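Local atomic coordinates of rRNA N-glycosidase (Bougainvillea spectabilis, PDB entry 3CTK), a protein that belongs to the ribosome-inactivating proteins of plants, a family in which a mixed beta sheet packs against a cluster of helices. Residues S56-I64 against V71-D79; L117-L128 against Q150-Q161. One frame throughout, in Å; residues are numbered along the deposited sequence.

Contact 1: residues S56-I64 against V71-D79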
loop_
_atom_site.group_PDB
_atom_site.type_symbol
_atom_site.label_atom_id
_atom_site.label_comp_id
_atom_site.label_asym_id
_atom_site.label_seq_id
_atom_site.Cartn_x
_atom_site.Cartn_y
_atom_site.Cartn_z
ATOM N N SER A 56 19.466 -9.815 3.855
ATOM C CA SER A 56 19.758 -11.178 4.283
ATOM C C SER A 56 19.372 -12.167 3.181
ATOM O O SER A 56 19.371 -13.382 3.392
ATOM C CB SER A 56 19.009 -11.508 5.577
ATOM O OG SER A 56 17.614 -11.359 5.411
ATOM N N LYS A 57 19.019 -11.629 2.016
ATOM C CA LYS A 57 18.678 -12.437 0.848
ATOM C C LYS A 57 17.357 -13.203 0.890
ATOM O O LYS A 57 17.209 -14.228 0.220
ATOM C CB LYS A 57 19.828 -13.409 0.565
ATOM C CG LYS A 57 21.175 -12.714 0.377
ATOM C CD LYS A 57 22.330 -13.687 0.559
ATOM C CE LYS A 57 22.417 -14.159 2.002
ATOM N NZ LYS A 57 23.443 -15.218 2.195
ATOM N N LYS A 58 16.401 -12.716 1.671
ATOM C CA LYS A 58 15.098 -13.362 1.746
ATOM C C LYS A 58 14.105 -12.494 0.976
ATOM O O LYS A 58 14.125 -11.267 1.081
ATOM C CB LYS A 58 14.666 -13.524 3.206
ATOM C CG LYS A 58 15.634 -14.386 4.011
ATOM C CD LYS A 58 15.210 -14.561 5.460
ATOM C CE LYS A 58 16.203 -15.443 6.204
ATOM N NZ LYS A 58 15.806 -15.667 7.619
ATOM N N THR A 59 13.249 -13.130 0.186
ATOM C CA THR A 59 12.276 -12.392 -0.605
ATOM C C THR A 59 10.834 -12.771 -0.302
ATOM O O THR A 59 10.519 -13.932 -0.030
ATOM C CB THR A 59 12.499 -12.614 -2.125
ATOM O OG1 THR A 59 13.825 -12.218 -2.488
ATOM C CG2 THR A 59 11.497 -11.800 -2.943
ATOM N N VAL A 60 9.963 -11.772 -0.345
ATOM C CA VAL A 60 8.539 -11.986 -0.145
ATOM C C VAL A 60 7.865 -11.324 -1.342
ATOM O O VAL A 60 8.152 -10.172 -1.652
ATOM C CB VAL A 60 8.041 -11.318 1.154
ATOM C CG1 VAL A 60 6.529 -11.457 1.270
ATOM C CG2 VAL A 60 8.725 -11.951 2.361
ATOM N N LYS A 61 7.013 -12.070 -2.039
ATOM C CA LYS A 61 6.302 -11.542 -3.199
ATOM C C LYS A 61 4.923 -11.093 -2.742
ATOM O O LYS A 61 4.058 -11.920 -2.465
ATOM C CB LYS A 61 6.143 -12.617 -4.278
ATOM C CG LYS A 61 7.432 -13.119 -4.908
ATOM C CD LYS A 61 7.120 -14.292 -5.838
ATOM C CE LYS A 61 8.038 -14.341 -7.047
ATOM N NZ LYS A 61 9.435 -14.719 -6.701
ATOM N N VAL A 62 4.718 -9.783 -2.670
ATOM C CA VAL A 62 3.446 -9.223 -2.216
ATOM C C VAL A 62 2.493 -8.940 -3.376
ATOM O O VAL A 62 2.860 -8.280 -4.347
ATOM C CB VAL A 62 3.700 -7.919 -1.431
ATOM C CG1 VAL A 62 2.394 -7.388 -0.846
ATOM C CG2 VAL A 62 4.721 -8.176 -0.327
ATOM N N ALA A 63 1.265 -9.433 -3.263
ATOM C CA ALA A 63 0.264 -9.236 -4.308
ATOM C C ALA A 63 -0.639 -8.047 -4.008
ATOM O O ALA A 63 -1.178 -7.930 -2.908
ATOM C CB ALA A 63 -0.579 -10.498 -4.462
ATOM N N ILE A 64 -0.802 -7.175 -4.999
ATOM C CA ILE A 64 -1.640 -5.987 -4.860
ATOM C C ILE A 64 -2.741 -5.955 -5.924
ATOM O O ILE A 64 -2.482 -6.165 -7.108
ATOM C CB ILE A 64 -0.785 -4.700 -4.976
ATOM C CG1 ILE A 64 0.172 -4.609 -3.782
ATOM C CG2 ILE A 64 -1.688 -3.461 -5.052
ATOM C CD1 ILE A 64 1.094 -3.403 -3.814
ATOM N N VAL A 71 -3.405 -4.691 -0.625
ATOM C CA VAL A 71 -2.508 -5.838 -0.554
ATOM C C VAL A 71 -3.450 -6.982 -0.173
ATOM O O VAL A 71 -4.267 -6.828 0.738
ATOM C CB VAL A 71 -1.433 -5.650 0.542
ATOM C CG1 VAL A 71 -0.763 -6.987 0.863
ATOM C CG2 VAL A 71 -0.381 -4.654 0.065
ATOM N N VAL A 72 -3.368 -8.108 -0.874
ATOM C CA VAL A 72 -4.250 -9.238 -0.579
ATOM C C VAL A 72 -3.521 -10.438 0.027
ATOM O O VAL A 72 -4.152 -11.336 0.588
ATOM C CB VAL A 72 -5.021 -9.701 -1.845
ATOM C CG1 VAL A 72 -5.941 -8.591 -2.333
ATOM C CG2 VAL A 72 -4.043 -10.096 -2.939
ATOM N N GLY A 73 -2.195 -10.444 -0.075
ATOM C CA GLY A 73 -1.423 -11.546 0.472
ATOM C C GLY A 73 -0.002 -11.525 -0.043
ATOM O O GLY A 73 0.407 -10.577 -0.714
ATOM N N TYR A 74 0.764 -12.560 0.276
ATOM C CA TYR A 74 2.145 -12.638 -0.176
ATOM C C TYR A 74 2.602 -14.080 -0.247
ATOM O O TYR A 74 1.927 -14.987 0.240
ATOM C CB TYR A 74 3.072 -11.873 0.776
ATOM C CG TYR A 74 3.093 -12.420 2.191
ATOM C CD1 TYR A 74 2.172 -11.982 3.144
ATOM C CD2 TYR A 74 4.016 -13.401 2.569
ATOM C CE1 TYR A 74 2.165 -12.505 4.437
ATOM C CE2 TYR A 74 4.017 -13.934 3.863
ATOM C CZ TYR A 74 3.089 -13.480 4.790
ATOM O OH TYR A 74 3.075 -14.008 6.063
ATOM N N GLN A 75 3.753 -14.287 -0.869
ATOM C CA GLN A 75 4.324 -15.618 -0.972
ATOM C C GLN A 75 5.723 -15.564 -0.376
ATOM O O GLN A 75 6.528 -14.702 -0.734
ATOM C CB GLN A 75 4.404 -16.060 -2.433
ATOM C CG GLN A 75 4.999 -17.451 -2.629
ATOM C CD GLN A 75 5.207 -17.790 -4.091
ATOM O OE1 GLN A 75 4.269 -18.159 -4.797
ATOM N NE2 GLN A 75 6.442 -17.651 -4.557
ATOM N N ASP A 76 5.999 -16.461 0.560
ATOM C CA ASP A 76 7.319 -16.523 1.171
ATOM C C ASP A 76 7.774 -17.973 1.065
ATOM O O ASP A 76 7.402 -18.666 0.111
ATOM C CB ASP A 76 7.273 -16.032 2.631
ATOM C CG ASP A 76 6.606 -17.016 3.582
ATOM O OD1 ASP A 76 5.679 -17.745 3.172
ATOM O OD2 ASP A 76 7.008 -17.036 4.764
ATOM N N LYS A 77 8.579 -18.438 2.012
ATOM C CA LYS A 77 9.041 -19.818 1.961
ATOM C C LYS A 77 8.840 -20.545 3.280
ATOM O O LYS A 77 8.807 -19.933 4.344
ATOM C CB LYS A 77 10.527 -19.871 1.590
ATOM C CG LYS A 77 10.911 -19.008 0.404
ATOM C CD LYS A 77 11.655 -19.803 -0.653
ATOM C CE LYS A 77 10.787 -20.041 -1.873
ATOM N NZ LYS A 77 11.504 -20.800 -2.935
ATOM N N TRP A 78 8.675 -21.858 3.192
ATOM C CA TRP A 78 8.538 -22.706 4.369
ATOM C C TRP A 78 9.046 -24.092 4.014
ATOM O O TRP A 78 8.563 -24.719 3.074
ATOM C CB TRP A 78 7.092 -22.813 4.858
ATOM C CG TRP A 78 6.948 -23.916 5.881
ATOM C CD1 TRP A 78 6.510 -25.192 5.656
ATOM C CD2 TRP A 78 7.364 -23.875 7.255
ATOM N NE1 TRP A 78 6.635 -25.948 6.800
ATOM C CE2 TRP A 78 7.156 -25.166 7.795
ATOM C CE3 TRP A 78 7.897 -22.874 8.080
ATOM C CZ2 TRP A 78 7.462 -25.483 9.124
ATOM C CZ3 TRP A 78 8.203 -23.191 9.406
ATOM C CH2 TRP A 78 7.982 -24.487 9.912
ATOM N N ASP A 79 10.035 -24.556 4.769
ATOM C CA ASP A 79 10.617 -25.872 4.549
ATOM C C ASP A 79 11.166 -26.014 3.130
ATOM O O ASP A 79 11.051 -27.070 2.509
ATOM C CB ASP A 79 9.565 -26.954 4.818
ATOM C CG ASP A 79 10.151 -28.349 4.819
ATOM O OD1 ASP A 79 11.135 -28.573 5.553
ATOM O OD2 ASP A 79 9.627 -29.220 4.093
HETATM O O HOH W 1 9.287 -15.402 -2.016
#
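Lys61 and Gln75 pair through both backbone amides, Lys61 N to Gln75 O at 3.0 Å and Gln75 N to Lys61 O at 2.9 Å, the second bond more bent. The strands run antiparallel, with 161° between the axes of 59-64 and 71-78. Val62 and Tyr74 form the next, non-hydrogen-bonded pair, but Ile64 lies opposite Val71, so 71-78 has gained one residue: Val72 and Gly73 both face Ala63, a beta bulge. Ala63 bonds to both, its N to Gly73 O at 2.9 Å and its O to Val72 N at 3.0 Å. Near the other end a water lies within hydrogen-bonding distance of both Thr59 O (2.8 Å) and Gln75 O.

The apolar face carries Val60, Val62, Ile64, Val71 and Tyr74. In one of two modelled conformers (chi1 175°), Val60 CG1 lies 3.4 Å from Tyr74 CD2, obliquely to the ring, a tentative contact. Val62 CG1 lies 3.6 Å from Val71 CG1, and Val71 CG2 continues the row to Ile64 CG1. On the other face Lys61 and Gln75 run side by side, Lys61 CD 3.7 Å from Gln75 NE2.

This hairpin occupies the middle of the six-stranded sheet, between strands 47-53 and 81-88. Helix 149-168 covers the Tyr74 and Val71 face, whereas Leu98, Phe99 and Val102 lie against the Ala63 and Gln75 face.

Contact 2: residues L117-L128 against Q150-Q161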
loop_
_atom_site.group_PDB
_atom_site.type_symbol
_atom_site.label_atom_id
_atom_site.label_comp_id
_atom_site.label_asym_id
_atom_site.label_seq_id
_atom_site.Cartn_x
_atom_site.Cartn_y
_atom_site.Cartn_z
ATOM N N LEU A 117 -6.063 -5.307 11.446
ATOM C CA LEU A 117 -4.615 -5.487 11.480
ATOM C C LEU A 117 -3.996 -5.001 12.785
ATOM O O LEU A 117 -3.142 -5.677 13.359
ATOM C CB LEU A 117 -3.948 -4.762 10.306
ATOM C CG LEU A 117 -4.112 -5.375 8.910
ATOM C CD1 LEU A 117 -3.509 -4.444 7.869
ATOM C CD2 LEU A 117 -3.429 -6.739 8.869
ATOM N N VAL A 118 -4.406 -3.827 13.257
ATOM C CA VAL A 118 -3.842 -3.308 14.501
ATOM C C VAL A 118 -4.270 -4.175 15.685
ATOM O O VAL A 118 -3.508 -4.353 16.637
ATOM C CB VAL A 118 -4.258 -1.835 14.766
ATOM C CG1 VAL A 118 -3.767 -0.948 13.630
ATOM C CG2 VAL A 118 -5.760 -1.726 14.931
ATOM N N ASN A 119 -5.482 -4.720 15.620
ATOM C CA ASN A 119 -5.975 -5.579 16.697
ATOM C C ASN A 119 -5.156 -6.864 16.778
ATOM O O ASN A 119 -4.936 -7.405 17.864
ATOM C CB ASN A 119 -7.451 -5.930 16.485
ATOM C CG ASN A 119 -8.383 -4.794 16.873
ATOM O OD1 ASN A 119 -7.943 -3.764 17.390
ATOM N ND2 ASN A 119 -9.678 -4.982 16.632
ATOM N N ALA A 120 -4.708 -7.353 15.628
ATOM C CA ALA A 120 -3.917 -8.579 15.587
ATOM C C ALA A 120 -2.459 -8.302 15.942
ATOM O O ALA A 120 -1.809 -9.103 16.619
ATOM C CB ALA A 120 -4.015 -9.219 14.197
ATOM N N ALA A 121 -1.950 -7.158 15.495
ATOM C CA ALA A 121 -0.563 -6.776 15.760
ATOM C C ALA A 121 -0.384 -6.304 17.201
ATOM O O ALA A 121 0.708 -6.395 17.764
ATOM C CB ALA A 121 -0.137 -5.667 14.795
ATOM N N LYS A 122 -1.474 -5.803 17.779
ATOM C CA LYS A 122 -1.510 -5.294 19.147
ATOM C C LYS A 122 -0.764 -3.974 19.294
ATOM O O LYS A 122 -0.340 -3.597 20.388
ATOM C CB LYS A 122 -0.964 -6.342 20.125
ATOM C CG LYS A 122 -1.746 -7.653 20.077
ATOM C CD LYS A 122 -1.529 -8.491 21.327
ATOM C CE LYS A 122 -2.393 -9.741 21.304
ATOM N NZ LYS A 122 -2.337 -10.471 22.605
ATOM N N VAL A 123 -0.615 -3.274 18.175
ATOM C CA VAL A 123 0.062 -1.983 18.147
ATOM C C VAL A 123 -0.606 -1.121 17.081
ATOM O O VAL A 123 -0.868 -1.583 15.971
ATOM C CB VAL A 123 1.571 -2.131 17.820
ATOM C CG1 VAL A 123 1.753 -2.747 16.445
ATOM C CG2 VAL A 123 2.258 -0.765 17.894
ATOM N N ASP A 124 -0.891 0.130 17.423
ATOM C CA ASP A 124 -1.542 1.026 16.478
ATOM C C ASP A 124 -0.555 1.667 15.502
ATOM O O ASP A 124 0.640 1.770 15.789
ATOM C CB ASP A 124 -2.308 2.110 17.235
ATOM C CG ASP A 124 -3.751 2.213 16.785
ATOM O OD1 ASP A 124 -3.985 2.518 15.593
ATOM O OD2 ASP A 124 -4.650 1.977 17.619
ATOM N N ARG A 125 -1.064 2.100 14.349
ATOM C CA ARG A 125 -0.233 2.721 13.320
ATOM C C ARG A 125 0.658 3.853 13.829
ATOM O O ARG A 125 1.821 3.956 13.441
ATOM C CB ARG A 125 -1.106 3.262 12.183
ATOM C CG ARG A 125 -1.650 2.214 11.227
ATOM C CD ARG A 125 -2.540 2.873 10.176
ATOM N NE ARG A 125 -3.844 3.238 10.723
ATOM C CZ ARG A 125 -4.706 4.061 10.133
ATOM N NH1 ARG A 125 -4.410 4.625 8.968
ATOM N NH2 ARG A 125 -5.879 4.305 10.704
ATOM N N LYS A 126 0.115 4.701 14.694
ATOM C CA LYS A 126 0.879 5.830 15.212
ATOM C C LYS A 126 2.093 5.422 16.044
ATOM O O LYS A 126 3.024 6.214 16.204
ATOM C CB LYS A 126 -0.023 6.746 16.043
ATOM C CG LYS A 126 -0.449 6.160 17.377
ATOM C CD LYS A 126 -1.297 7.147 18.162
ATOM C CE LYS A 126 -1.654 6.595 19.531
ATOM N NZ LYS A 126 -2.447 5.340 19.437
ATOM N N ASP A 127 2.089 4.195 16.564
ATOM C CA ASP A 127 3.194 3.707 17.390
ATOM C C ASP A 127 4.132 2.718 16.704
ATOM O O ASP A 127 5.133 2.304 17.291
ATOM C CB ASP A 127 2.654 3.053 18.668
ATOM C CG ASP A 127 1.786 3.989 19.477
ATOM O OD1 ASP A 127 2.204 5.145 19.681
ATOM O OD2 ASP A 127 0.694 3.568 19.917
ATOM N N LEU A 128 3.817 2.334 15.471
ATOM C CA LEU A 128 4.650 1.378 14.747
ATOM C C LEU A 128 5.633 2.069 13.807
ATOM O O LEU A 128 5.232 2.770 12.877
ATOM C CB LEU A 128 3.767 0.410 13.951
ATOM C CG LEU A 128 4.490 -0.744 13.253
ATOM C CD1 LEU A 128 5.171 -1.623 14.295
ATOM C CD2 LEU A 128 3.490 -1.564 12.446
ATOM N N GLN A 150 0.244 -12.336 15.001
ATOM C CA GLN A 150 0.706 -11.030 15.459
ATOM C C GLN A 150 1.872 -10.476 14.643
ATOM O O GLN A 150 1.860 -9.308 14.249
ATOM C CB GLN A 150 1.089 -11.093 16.939
ATOM C CG GLN A 150 1.712 -9.816 17.475
ATOM C CD GLN A 150 1.920 -9.854 18.978
ATOM O OE1 GLN A 150 2.211 -10.904 19.548
ATOM N NE2 GLN A 150 1.788 -8.702 19.622
ATOM N N GLU A 151 2.875 -11.309 14.385
ATOM C CA GLU A 151 4.033 -10.867 13.621
ATOM C C GLU A 151 3.681 -10.565 12.169
ATOM O O GLU A 151 4.203 -9.615 11.579
ATOM C CB GLU A 151 5.141 -11.920 13.682
ATOM C CG GLU A 151 5.748 -12.067 15.063
ATOM C CD GLU A 151 6.327 -10.763 15.572
ATOM O OE1 GLU A 151 7.253 -10.232 14.923
ATOM O OE2 GLU A 151 5.853 -10.266 16.617
ATOM N N ILE A 152 2.795 -11.373 11.595
ATOM C CA ILE A 152 2.382 -11.174 10.213
ATOM C C ILE A 152 1.568 -9.886 10.078
ATOM O O ILE A 152 1.686 -9.173 9.080
ATOM C CB ILE A 152 1.574 -12.386 9.702
ATOM C CG1 ILE A 152 2.498 -13.605 9.618
ATOM C CG2 ILE A 152 0.983 -12.090 8.332
ATOM C CD1 ILE A 152 1.782 -14.925 9.341
ATOM N N ALA A 153 0.750 -9.581 11.081
ATOM C CA ALA A 153 -0.043 -8.357 11.032
ATOM C C ALA A 153 0.894 -7.149 11.038
ATOM O O ALA A 153 0.636 -6.150 10.365
ATOM C CB ALA A 153 -1.005 -8.290 12.225
ATOM N N LYS A 154 1.987 -7.237 11.794
ATOM C CA LYS A 154 2.947 -6.136 11.855
ATOM C C LYS A 154 3.581 -5.930 10.482
ATOM O O LYS A 154 3.766 -4.800 10.037
ATOM C CB LYS A 154 4.031 -6.426 12.894
ATOM C CG LYS A 154 3.528 -6.363 14.332
ATOM C CD LYS A 154 4.610 -6.722 15.346
ATOM C CE LYS A 154 5.743 -5.707 15.355
ATOM N NZ LYS A 154 6.486 -5.647 14.061
ATOM N N PHE A 155 3.917 -7.028 9.813
ATOM C CA PHE A 155 4.504 -6.946 8.480
ATOM C C PHE A 155 3.535 -6.233 7.532
ATOM O O PHE A 155 3.926 -5.320 6.801
ATOM C CB PHE A 155 4.806 -8.348 7.945
ATOM C CG PHE A 155 5.039 -8.390 6.462
ATOM C CD1 PHE A 155 6.168 -7.796 5.902
ATOM C CD2 PHE A 155 4.110 -8.993 5.618
ATOM C CE1 PHE A 155 6.364 -7.797 4.525
ATOM C CE2 PHE A 155 4.299 -9.000 4.234
ATOM C CZ PHE A 155 5.426 -8.401 3.687
ATOM N N PHE A 156 2.270 -6.646 7.543
ATOM C CA PHE A 156 1.282 -6.022 6.666
ATOM C C PHE A 156 1.156 -4.526 6.937
ATOM O O PHE A 156 1.118 -3.727 6.006
ATOM C CB PHE A 156 -0.088 -6.699 6.810
ATOM C CG PHE A 156 -0.234 -7.956 5.992
ATOM C CD1 PHE A 156 -0.487 -9.181 6.603
ATOM C CD2 PHE A 156 -0.119 -7.912 4.604
ATOM C CE1 PHE A 156 -0.625 -10.342 5.846
ATOM C CE2 PHE A 156 -0.255 -9.069 3.837
ATOM C CZ PHE A 156 -0.509 -10.287 4.460
ATOM N N LEU A 157 1.098 -4.143 8.206
ATOM C CA LEU A 157 0.975 -2.727 8.548
ATOM C C LEU A 157 2.126 -1.915 7.974
ATOM O O LEU A 157 1.922 -0.820 7.445
ATOM C CB LEU A 157 0.917 -2.545 10.071
ATOM C CG LEU A 157 -0.396 -2.994 10.720
ATOM C CD1 LEU A 157 -0.278 -2.981 12.237
ATOM C CD2 LEU A 157 -1.513 -2.072 10.259
ATOM N N ILE A 158 3.338 -2.451 8.071
ATOM C CA ILE A 158 4.505 -1.744 7.561
ATOM C C ILE A 158 4.540 -1.697 6.035
ATOM O O ILE A 158 4.685 -0.624 5.447
ATOM C CB ILE A 158 5.812 -2.380 8.095
ATOM C CG1 ILE A 158 5.838 -2.277 9.627
ATOM C CG2 ILE A 158 7.030 -1.680 7.484
ATOM C CD1 ILE A 158 6.992 -3.012 10.289
ATOM N N VAL A 159 4.374 -2.846 5.390
ATOM C CA VAL A 159 4.432 -2.884 3.931
ATOM C C VAL A 159 3.282 -2.145 3.242
ATOM O O VAL A 159 3.481 -1.517 2.197
ATOM C CB VAL A 159 4.511 -4.345 3.411
ATOM C CG1 VAL A 159 3.127 -4.977 3.368
ATOM C CG2 VAL A 159 5.167 -4.367 2.033
ATOM N N ILE A 160 2.085 -2.200 3.817
ATOM C CA ILE A 160 0.947 -1.511 3.214
ATOM C C ILE A 160 1.188 -0.002 3.172
ATOM O O ILE A 160 0.898 0.659 2.170
ATOM C CB ILE A 160 -0.366 -1.798 3.989
ATOM C CG1 ILE A 160 -0.815 -3.240 3.722
ATOM C CG2 ILE A 160 -1.445 -0.812 3.572
ATOM C CD1 ILE A 160 -1.987 -3.700 4.575
ATOM N N GLN A 161 1.731 0.547 4.251
ATOM C CA GLN A 161 1.987 1.980 4.292
ATOM C C GLN A 161 3.185 2.403 3.434
ATOM O O GLN A 161 3.137 3.437 2.765
ATOM C CB GLN A 161 2.194 2.432 5.737
ATOM C CG GLN A 161 1.027 2.097 6.656
ATOM C CD GLN A 161 1.211 2.688 8.038
ATOM O OE1 GLN A 161 1.042 3.888 8.235
ATOM N NE2 GLN A 161 1.578 1.847 8.999
#
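Leu117 and Ala121 enter helix 150-161 as successive knobs, one helical turn apart. Leu117 sits among Ala153, Phe156, Leu157 and Ile160. Its CB lies 3.6 Å from Leu157 CD2 as the two leucines slide past each other in opposite directions, and its CD1 meets Ile160 CD1 tip to tip at 3.7 Å. Ala121 fills the hole between Gln150, Ala153, Lys154 and Leu157, with its CB 3.7 Å from Leu157 CD1. The axes of 117-121 and 150-161 come within 7.8 Å, consistent with the alanines at the crossing, where Ala120 CB reaches Ala153 CB at 3.7 Å. Further along, a chi1 of -174° swings Leu128 CG away from the backbone N and brings CD2 to 3.6 Å from Leu157 CB, beside Ile158.

The outer side is sparser and more polar. Gln150 NE2 donates to Ala121 O at 3.2 Å, from above the carbonyl plane, and its side chain crosses that of exposed Lys122 at about a right angle, where the first helix ends. Arg125 brushes Gln161 with its CG, while its guanidinium is engaged by Glu195 and Asn196.

The two axes cross at -136°, and the parent helices 114-121 and 149-168 show knobs-into-holes packing within the helical part of the ribosome-inactivating protein fold.

In the fold
Contact 1 comes first along the chain, as a hairpin in the mixed sheet; contact 2 follows, and its two segments, 117-128 and 150-161, lie on either side of helix 132-142 in the sequence. Their centres are 16 Å apart, yet they touch through helix 149-168, which packs on both the sheet and helix 114-121. Tyr74 and Val71 form the sheet's half of this junction: Tyr74 CD1 lies 3.4 Å from Phe156 CZ, and the Tyr74 ring also meets Phe155 edge-to-face, while Val71 CG1 packs on Phe156 CE2. Phe156 and Ile160 each touch both Val71 of the sheet and Leu117 of helix 114-121, consistent with a shared apolar core.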